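Local coordinates for SPbeta prophage-derived uncharacterized protein YorR (Bacillus subtilis subsp. subtilis, PDB 2AXP) that probably acts as a thymidylate (dTMP) kinase with a P-loop type of fold, at residues C12-V17 with V99-D104; N67-K72 with E130-V135; A94-V99 with A139-Y144. All coordinates share one frame; numbering follows the deposited sequence.

Interaction 1: C12-V17 with V99-D104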
loop_
_atom_site.group_PDB
_atom_site.type_symbol
_atom_site.label_atom_id
_atom_site.label_comp_id
_atom_site.label_asym_id
_atom_site.label_seq_id
_atom_site.Cartn_x
_atom_site.Cartn_y
_atom_site.Cartn_z
ATOM N N CYS A 12 12.185 -5.782 -2.918
ATOM C CA CYS A 12 13.145 -6.861 -2.779
ATOM C C CYS A 12 13.565 -7.361 -4.155
ATOM O O CYS A 12 14.050 -8.478 -4.290
ATOM C CB CYS A 12 12.574 -8.011 -1.927
ATOM S SG CYS A 12 12.381 -7.679 -0.141
ATOM N N PHE A 13 13.361 -6.539 -5.179
ATOM C CA PHE A 13 13.775 -6.898 -6.543
ATOM C C PHE A 13 13.155 -8.178 -7.117
ATOM O O PHE A 13 13.757 -8.849 -7.960
ATOM C CB PHE A 13 15.294 -7.043 -6.580
ATOM C CG PHE A 13 16.011 -5.918 -5.924
ATOM C CD1 PHE A 13 16.034 -4.662 -6.512
ATOM C CD2 PHE A 13 16.648 -6.108 -4.700
ATOM C CE1 PHE A 13 16.681 -3.606 -5.894
ATOM C CE2 PHE A 13 17.297 -5.065 -4.068
ATOM C CZ PHE A 13 17.318 -3.804 -4.665
ATOM N N LYS A 14 11.955 -8.504 -6.659
ATOM C CA LYS A 14 11.257 -9.683 -7.122
ATOM C C LYS A 14 11.041 -9.568 -8.634
ATOM O O LYS A 14 11.324 -10.491 -9.383
ATOM C CB LYS A 14 9.913 -9.779 -6.417
ATOM C CG LYS A 14 9.417 -11.176 -6.123
ATOM C CD LYS A 14 7.888 -11.172 -6.049
ATOM C CE LYS A 14 7.376 -10.027 -5.198
ATOM N NZ LYS A 14 7.902 -10.194 -3.814
ATOM N N SER A 15 10.553 -8.424 -9.080
ATOM C CA SER A 15 10.312 -8.238 -10.492
ATOM C C SER A 15 11.604 -8.238 -11.296
ATOM O O SER A 15 11.599 -8.550 -12.490
ATOM C CB SER A 15 9.582 -6.929 -10.740
ATOM O OG SER A 15 10.447 -5.841 -10.483
ATOM N N THR A 16 12.715 -7.875 -10.672
ATOM C CA THR A 16 13.968 -7.862 -11.414
ATOM C C THR A 16 14.527 -9.275 -11.492
ATOM O O THR A 16 15.043 -9.686 -12.521
ATOM C CB THR A 16 15.015 -6.904 -10.772
ATOM O OG1 THR A 16 14.613 -5.550 -11.001
ATOM C CG2 THR A 16 16.389 -7.108 -11.399
ATOM N N VAL A 17 14.418 -10.019 -10.400
ATOM C CA VAL A 17 14.901 -11.382 -10.385
ATOM C C VAL A 17 14.091 -12.227 -11.353
ATOM O O VAL A 17 14.600 -13.186 -11.951
ATOM C CB VAL A 17 14.786 -11.970 -9.001
ATOM C CG1 VAL A 17 14.998 -13.467 -9.047
ATOM C CG2 VAL A 17 15.811 -11.312 -8.106
ATOM N N VAL A 99 10.347 -19.700 -4.102
ATOM C CA VAL A 99 11.381 -18.743 -3.783
ATOM C C VAL A 99 10.864 -17.588 -2.934
ATOM O O VAL A 99 9.842 -16.961 -3.236
ATOM C CB VAL A 99 12.021 -18.189 -5.085
ATOM C CG1 VAL A 99 12.979 -17.050 -4.772
ATOM C CG2 VAL A 99 12.740 -19.314 -5.812
ATOM N N TYR A 100 11.589 -17.323 -1.859
ATOM C CA TYR A 100 11.246 -16.248 -0.962
ATOM C C TYR A 100 12.363 -15.205 -0.880
ATOM O O TYR A 100 13.416 -15.438 -0.291
ATOM C CB TYR A 100 10.962 -16.816 0.418
ATOM C CG TYR A 100 10.722 -15.756 1.450
ATOM C CD1 TYR A 100 9.793 -14.737 1.226
ATOM C CD2 TYR A 100 11.386 -15.793 2.672
ATOM C CE1 TYR A 100 9.522 -13.776 2.209
ATOM C CE2 TYR A 100 11.125 -14.848 3.661
ATOM C CZ TYR A 100 10.189 -13.847 3.425
ATOM O OH TYR A 100 9.888 -12.954 4.419
ATOM N N LEU A 101 12.113 -14.057 -1.489
ATOM C CA LEU A 101 13.047 -12.946 -1.493
ATOM C C LEU A 101 12.596 -11.947 -0.429
ATOM O O LEU A 101 11.468 -11.446 -0.485
ATOM C CB LEU A 101 13.045 -12.265 -2.859
ATOM C CG LEU A 101 13.373 -13.161 -4.044
ATOM C CD1 LEU A 101 13.295 -12.345 -5.315
ATOM C CD2 LEU A 101 14.761 -13.784 -3.879
ATOM N N HIS A 102 13.479 -11.652 0.525
ATOM C CA HIS A 102 13.170 -10.728 1.606
ATOM C C HIS A 102 14.364 -9.807 1.914
ATOM O O HIS A 102 15.305 -9.718 1.125
ATOM C CB HIS A 102 12.806 -11.526 2.849
ATOM C CG HIS A 102 13.906 -12.418 3.323
ATOM N ND1 HIS A 102 14.311 -13.538 2.629
ATOM C CD2 HIS A 102 14.734 -12.318 4.391
ATOM C CE1 HIS A 102 15.341 -14.090 3.249
ATOM N NE2 HIS A 102 15.618 -13.369 4.320
ATOM N N ALA A 103 14.297 -9.116 3.053
ATOM C CA ALA A 103 15.348 -8.208 3.537
ATOM C C ALA A 103 14.967 -7.774 4.940
ATOM O O ALA A 103 13.824 -7.959 5.357
ATOM C CB ALA A 103 15.476 -6.974 2.635
ATOM N N ASP A 104 15.925 -7.210 5.673
ATOM C CA ASP A 104 15.655 -6.735 7.031
ATOM C C ASP A 104 14.663 -5.570 6.988
ATOM O O ASP A 104 14.645 -4.792 6.025
ATOM C CB ASP A 104 16.942 -6.272 7.717
ATOM C CG ASP A 104 17.831 -7.422 8.130
ATOM O OD1 ASP A 104 18.942 -7.158 8.654
ATOM O OD2 ASP A 104 17.415 -8.585 7.936
#
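L101, on strand 96-102, sends its side chain into the start of helix 14-25, and most of the contact is apolar packing around it. Its CD1 lies 3.8 Å from CA of K14 and 3.9 Å from CG2 of V17, and the V17 and L101 side chains meet tip to tip. The isopropyl group is swung over beside the backbone N of L101 (chi1 -57°), and its CD1 methyl reaches the first turn of the helix. C12, two residues before K14, joins the same patch, with its CB 4.4 Å from CB of L101. The sulfur of C12 adds apolar packing of its own, SG lying 4.2 Å from CB of A103.

A second kind of contact is that of sulfur with backbone. C12 SG rests 3.6 Å from atom C of H102, just where the strand gives way to loop.

Besides its CA, K14 brings CG to 4.1 Å from CD1 of L101; the chain then bends at chi3 and chi4, and NZ is hydrogen-bonded to the carbonyl oxygen of G8 and more weakly to that of P9. F13, the N-cap residue, has a left-handed backbone (phi 59°) and its carbonyl oxygen accepts the bond from V17 N.

The sequence from G8 to S15 resembles a Walker A motif with F13 in place of the usual second glycine, consistent with a P-loop and the helix that follows it, docked on the neighbouring strand of what is probably a nucleoside monophosphate kinase fold.

Interaction 2: N67-K72 with E130-V135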
loop_
_atom_site.group_PDB
_atom_site.type_symbol
_atom_site.label_atom_id
_atom_site.label_comp_id
_atom_site.label_asym_id
_atom_site.label_seq_id
_atom_site.Cartn_x
_atom_site.Cartn_y
_atom_site.Cartn_z
ATOM N N ASN A 67 -1.078 -14.560 -0.939
ATOM C CA ASN A 67 -2.473 -14.347 -0.577
ATOM C C ASN A 67 -2.680 -14.694 0.896
ATOM O O ASN A 67 -3.400 -14.004 1.618
ATOM C CB ASN A 67 -3.386 -15.203 -1.462
ATOM C CG ASN A 67 -4.794 -15.368 -0.882
ATOM O OD1 ASN A 67 -5.040 -16.210 0.003
ATOM N ND2 ASN A 67 -5.727 -14.564 -1.384
ATOM N N LEU A 68 -2.021 -15.753 1.342
ATOM C CA LEU A 68 -2.123 -16.184 2.724
ATOM C C LEU A 68 -1.465 -15.171 3.663
ATOM O O LEU A 68 -1.281 -15.441 4.847
ATOM C CB LEU A 68 -1.440 -17.531 2.879
ATOM C CG LEU A 68 -2.019 -18.399 3.986
ATOM C CD1 LEU A 68 -3.491 -18.675 3.693
ATOM C CD2 LEU A 68 -1.231 -19.701 4.065
ATOM N N VAL A 69 -1.099 -14.013 3.127
ATOM C CA VAL A 69 -0.452 -12.961 3.902
ATOM C C VAL A 69 -1.222 -11.660 3.744
ATOM O O VAL A 69 -1.716 -11.107 4.713
ATOM C CB VAL A 69 1.013 -12.755 3.435
ATOM C CG1 VAL A 69 1.509 -11.374 3.818
ATOM C CG2 VAL A 69 1.902 -13.800 4.061
ATOM N N TYR A 70 -1.328 -11.174 2.517
ATOM C CA TYR A 70 -2.039 -9.942 2.289
ATOM C C TYR A 70 -3.517 -10.037 2.650
ATOM O O TYR A 70 -4.209 -9.023 2.710
ATOM C CB TYR A 70 -1.873 -9.503 0.835
ATOM C CG TYR A 70 -0.447 -9.134 0.492
ATOM C CD1 TYR A 70 0.224 -8.122 1.197
ATOM C CD2 TYR A 70 0.253 -9.821 -0.506
ATOM C CE1 TYR A 70 1.562 -7.810 0.921
ATOM C CE2 TYR A 70 1.587 -9.519 -0.791
ATOM C CZ TYR A 70 2.236 -8.517 -0.073
ATOM O OH TYR A 70 3.559 -8.239 -0.331
ATOM N N ALA A 71 -4.009 -11.246 2.896
ATOM C CA ALA A 71 -5.423 -11.419 3.246
ATOM C C ALA A 71 -5.691 -10.934 4.667
ATOM O O ALA A 71 -6.776 -10.440 4.969
ATOM C CB ALA A 71 -5.828 -12.880 3.109
ATOM N N LYS A 72 -4.690 -11.084 5.530
ATOM C CA LYS A 72 -4.787 -10.671 6.920
ATOM C C LYS A 72 -4.515 -9.181 7.019
ATOM O O LYS A 72 -4.053 -8.705 8.050
ATOM C CB LYS A 72 -3.751 -11.413 7.776
ATOM C CG LYS A 72 -3.704 -12.928 7.583
ATOM C CD LYS A 72 -5.000 -13.604 8.000
ATOM C CE LYS A 72 -4.869 -15.118 7.944
ATOM N NZ LYS A 72 -6.086 -15.801 8.476
ATOM N N GLU A 130 7.101 -10.583 9.499
ATOM C CA GLU A 130 6.894 -11.590 10.524
ATOM C C GLU A 130 5.835 -12.580 10.052
ATOM O O GLU A 130 5.895 -13.774 10.351
ATOM C CB GLU A 130 6.479 -10.915 11.833
ATOM C CG GLU A 130 6.467 -11.838 13.035
ATOM C CD GLU A 130 5.084 -11.972 13.631
ATOM O OE1 GLU A 130 4.557 -10.955 14.139
ATOM O OE2 GLU A 130 4.518 -13.088 13.587
ATOM N N LEU A 131 4.885 -12.070 9.279
ATOM C CA LEU A 131 3.791 -12.874 8.735
ATOM C C LEU A 131 4.268 -13.822 7.628
ATOM O O LEU A 131 3.880 -14.991 7.595
ATOM C CB LEU A 131 2.716 -11.943 8.182
ATOM C CG LEU A 131 1.276 -12.421 8.215
ATOM C CD1 LEU A 131 0.875 -12.781 9.642
ATOM C CD2 LEU A 131 0.397 -11.310 7.680
ATOM N N TYR A 132 5.099 -13.299 6.723
ATOM C CA TYR A 132 5.640 -14.081 5.616
ATOM C C TYR A 132 6.416 -15.284 6.102
ATOM O O TYR A 132 6.174 -16.408 5.667
ATOM C CB TYR A 132 6.578 -13.250 4.747
ATOM C CG TYR A 132 5.940 -12.695 3.503
ATOM C CD1 TYR A 132 5.548 -11.364 3.436
ATOM C CD2 TYR A 132 5.702 -13.502 2.398
ATOM C CE1 TYR A 132 4.929 -10.848 2.302
ATOM C CE2 TYR A 132 5.079 -12.989 1.258
ATOM C CZ TYR A 132 4.696 -11.664 1.224
ATOM O OH TYR A 132 4.049 -11.156 0.131
ATOM N N ARG A 133 7.364 -15.050 6.997
ATOM C CA ARG A 133 8.158 -16.156 7.487
ATOM C C ARG A 133 7.291 -17.109 8.292
ATOM O O ARG A 133 7.699 -18.233 8.590
ATOM C CB ARG A 133 9.359 -15.663 8.314
ATOM C CG ARG A 133 9.024 -14.855 9.551
ATOM C CD ARG A 133 10.211 -14.843 10.527
ATOM N NE ARG A 133 10.017 -13.857 11.585
ATOM C CZ ARG A 133 10.104 -12.546 11.394
ATOM N NH1 ARG A 133 9.904 -11.716 12.403
ATOM N NH2 ARG A 133 10.417 -12.072 10.195
ATOM N N GLU A 134 6.086 -16.661 8.631
ATOM C CA GLU A 134 5.155 -17.495 9.391
ATOM C C GLU A 134 4.502 -18.454 8.394
ATOM O O GLU A 134 4.385 -19.657 8.641
ATOM C CB GLU A 134 4.077 -16.630 10.060
ATOM C CG GLU A 134 3.603 -17.171 11.404
ATOM C CD GLU A 134 4.597 -16.885 12.528
ATOM O OE1 GLU A 134 4.488 -15.805 13.164
ATOM O OE2 GLU A 134 5.499 -17.731 12.765
ATOM N N VAL A 135 4.092 -17.904 7.255
ATOM C CA VAL A 135 3.459 -18.687 6.207
ATOM C C VAL A 135 4.446 -19.676 5.603
ATOM O O VAL A 135 4.127 -20.852 5.434
ATOM C CB VAL A 135 2.916 -17.776 5.093
ATOM C CG1 VAL A 135 2.233 -18.607 4.023
ATOM C CG2 VAL A 135 1.948 -16.775 5.678
#
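V69 and Y132 meet where helix 64-70 packs on helix 124-137, and their contact is a CH-pi interaction. CG2 of V69 hangs over the middle of the Y132 ring, 4.2 Å from its centroid and 9° off the normal, while CG1 of V69 lies 3.8 Å from CE1 of the same ring.

The other aliphatic contacts extend this seam. CG2 of V69 presses on CG2 of V135 at 3.4 Å, and L68 CD2 approaches V135 CG1 at 3.6 Å. With CG1 of V69 anti to the backbone N (chi1 158°), its two methyls part: CG2 goes to V135, and CG1 slides by L131, whose CD2 also sits 3.6 Å from the carbonyl oxygen of V69.

Both helices are probably connections of a P-loop kinase fold. Helix 64-70 follows strand 58-61 and an Asp-Arg-Phe sequence resembling the Asp-Arg motif of thymidylate kinases; helix 124-137 leads on to the edge strand 143-147.

Two tyrosines close one end of the seam in an offset edge-to-face pair, the edge of Y132 turned toward the face of Y70, with centroids 6.0 Å apart and planes at 81°. Their hydroxyls, Y132 OH and Y70 OH, are 3.0 Å apart, a weak and unsettled bond; the stronger partner of the Y132 hydroxyl is OG of S66, one turn before Y70 on the same helix.

Interaction 3: A94-V99 with A139-Y144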
loop_
_atom_site.group_PDB
_atom_site.type_symbol
_atom_site.label_atom_id
_atom_site.label_comp_id
_atom_site.label_asym_id
_atom_site.label_seq_id
_atom_site.Cartn_x
_atom_site.Cartn_y
_atom_site.Cartn_z
ATOM N N ALA A 94 5.944 -31.668 -7.296
ATOM C CA ALA A 94 7.025 -32.222 -8.102
ATOM C C ALA A 94 7.659 -31.253 -9.075
ATOM O O ALA A 94 8.779 -31.468 -9.516
ATOM C CB ALA A 94 6.522 -33.446 -8.860
ATOM N N LYS A 95 6.944 -30.192 -9.410
ATOM C CA LYS A 95 7.438 -29.215 -10.360
ATOM C C LYS A 95 7.550 -27.821 -9.759
ATOM O O LYS A 95 7.504 -26.823 -10.486
ATOM C CB LYS A 95 6.482 -29.141 -11.545
ATOM C CG LYS A 95 5.043 -28.728 -11.145
ATOM C CD LYS A 95 4.214 -28.381 -12.386
ATOM C CE LYS A 95 2.751 -28.094 -12.069
ATOM N NZ LYS A 95 2.015 -27.547 -13.258
ATOM N N ALA A 96 7.700 -27.727 -8.447
ATOM C CA ALA A 96 7.739 -26.405 -7.845
ATOM C C ALA A 96 8.999 -26.008 -7.109
ATOM O O ALA A 96 9.591 -26.803 -6.374
ATOM C CB ALA A 96 6.546 -26.245 -6.918
ATOM N N LYS A 97 9.405 -24.765 -7.332
ATOM C CA LYS A 97 10.560 -24.159 -6.655
ATOM C C LYS A 97 9.979 -22.895 -6.034
ATOM O O LYS A 97 9.677 -21.916 -6.722
ATOM C CB LYS A 97 11.672 -23.798 -7.654
ATOM C CG LYS A 97 12.588 -24.938 -7.976
ATOM C CD LYS A 97 13.283 -25.397 -6.724
ATOM C CE LYS A 97 13.902 -26.761 -6.921
ATOM N NZ LYS A 97 14.527 -27.246 -5.639
ATOM N N VAL A 98 9.780 -22.944 -4.730
ATOM C CA VAL A 98 9.217 -21.815 -4.017
ATOM C C VAL A 98 10.350 -20.913 -3.572
ATOM O O VAL A 98 11.206 -21.306 -2.772
ATOM C CB VAL A 98 8.430 -22.283 -2.789
ATOM C CG1 VAL A 98 7.650 -21.115 -2.177
ATOM C CG2 VAL A 98 7.503 -23.407 -3.200
ATOM N N VAL A 99 10.347 -19.700 -4.102
ATOM C CA VAL A 99 11.381 -18.743 -3.783
ATOM C C VAL A 99 10.864 -17.588 -2.934
ATOM O O VAL A 99 9.842 -16.961 -3.236
ATOM C CB VAL A 99 12.021 -18.189 -5.085
ATOM C CG1 VAL A 99 12.979 -17.050 -4.772
ATOM C CG2 VAL A 99 12.740 -19.314 -5.812
ATOM N N ALA A 139 4.639 -24.333 5.272
ATOM C CA ALA A 139 4.473 -24.748 3.899
ATOM C C ALA A 139 4.650 -26.244 3.757
ATOM O O ALA A 139 5.401 -26.876 4.507
ATOM C CB ALA A 139 5.452 -24.017 3.011
ATOM N N GLY A 140 3.937 -26.805 2.787
ATOM C CA GLY A 140 4.017 -28.231 2.532
ATOM C C GLY A 140 5.176 -28.570 1.612
ATOM O O GLY A 140 5.724 -29.672 1.665
ATOM N N LEU A 141 5.546 -27.612 0.766
ATOM C CA LEU A 141 6.641 -27.783 -0.176
ATOM C C LEU A 141 7.922 -27.296 0.483
ATOM O O LEU A 141 7.896 -26.667 1.548
ATOM C CB LEU A 141 6.395 -26.942 -1.435
ATOM C CG LEU A 141 5.023 -27.078 -2.086
ATOM C CD1 LEU A 141 4.758 -25.948 -3.058
ATOM C CD2 LEU A 141 4.957 -28.429 -2.772
ATOM N N HIS A 142 9.049 -27.590 -0.151
ATOM C CA HIS A 142 10.320 -27.120 0.363
ATOM C C HIS A 142 10.409 -25.675 -0.125
ATOM O O HIS A 142 9.880 -25.349 -1.194
ATOM C CB HIS A 142 11.467 -27.958 -0.210
ATOM C CG HIS A 142 11.737 -29.222 0.547
ATOM N ND1 HIS A 142 10.751 -30.135 0.857
ATOM C CD2 HIS A 142 12.891 -29.738 1.033
ATOM C CE1 HIS A 142 11.287 -31.160 1.499
ATOM N NE2 HIS A 142 12.585 -30.944 1.619
ATOM N N THR A 143 11.054 -24.804 0.650
ATOM C CA THR A 143 11.188 -23.398 0.252
ATOM C C THR A 143 12.635 -22.905 0.228
ATOM O O THR A 143 13.474 -23.358 1.005
ATOM C CB THR A 143 10.381 -22.463 1.202
ATOM O OG1 THR A 143 10.928 -22.532 2.529
ATOM C CG2 THR A 143 8.913 -22.870 1.242
ATOM N N TYR A 144 12.908 -21.973 -0.676
ATOM C CA TYR A 144 14.236 -21.386 -0.817
ATOM C C TYR A 144 14.123 -19.883 -0.618
ATOM O O TYR A 144 13.271 -19.227 -1.223
ATOM C CB TYR A 144 14.817 -21.678 -2.206
ATOM C CG TYR A 144 15.160 -23.133 -2.438
ATOM C CD1 TYR A 144 16.443 -23.626 -2.150
ATOM C CD2 TYR A 144 14.192 -24.029 -2.911
ATOM C CE1 TYR A 144 16.749 -24.975 -2.325
ATOM C CE2 TYR A 144 14.487 -25.380 -3.087
ATOM C CZ TYR A 144 15.763 -25.851 -2.794
ATOM O OH TYR A 144 16.056 -27.193 -2.965
#
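V98 overlaps L141 and T143 with its two methyl groups. CG2 of V98 touches CD1 of L141 at 3.7 Å, the two side chains crossing at nearly a right angle, and the same methyl lies 3.7 Å from the carbonyl oxygen of H142. CG1, anti to the backbone N (chi1 -171°), goes the other way, to CG2 of T143 at 4.0 Å. CB of A96 also touches CD1 of L141, more loosely, so the leucine of the incoming loop packs on both A96 and V98.

Backbone pairing takes over beyond that point. The amide N of Y144 gives its hydrogen to the carbonyl oxygen of V98 at 2.8 Å, a straight bond with 162° at the hydrogen. The oxygen of Y144 in turn comes 3.2 Å from CA of V99 in a CA-H...O contact, and V99 and Y144 form a parallel bridge that sets the register of the two strands.

The third meeting is between K97 and Y144, whose side chains share a face of the sheet. The lysine chain bends at chi2 (-61°), which lays CD 3.8 Å from CE2 of Y144 and brings NZ 3.1 Å from the tyrosine OH. NZ makes a long, weak ion pair with E167, which is probably part of a C-terminal tag.

Strand 143-147 is the edge strand of the parallel sheet, and strand 96-102 lies between it and strand 3-7, to which V99 is bonded at I5 and E7. Y65 and M136, from helices 64-70 and 124-137, pack on the V98 face; I160 and L163 of helix 153-166 cover V99 and Y144 on the other.

Overall arrangement
Strand 96-102 joins interactions 1 and 3, which share V99 and lie about 16 Å apart between centres: its beginning pairs with strand 143-147, its end backs the likely P-loop. The pairing probably continues, since N of Y100 comes 2.6 Å from O of Y144, probably a hydrogen bond. Interaction 2 lies off the sheet, its centre about 15 Å from that of interaction 1 and 16 Å from that of interaction 3. It meets interaction 1 where Y100 OH packs 3.3 Å from CB of Y132, and its helix 124-137 runs on into the loop of interaction 3. Of the three contacts, interaction 1 holds the end of the likely phosphate-binding loop.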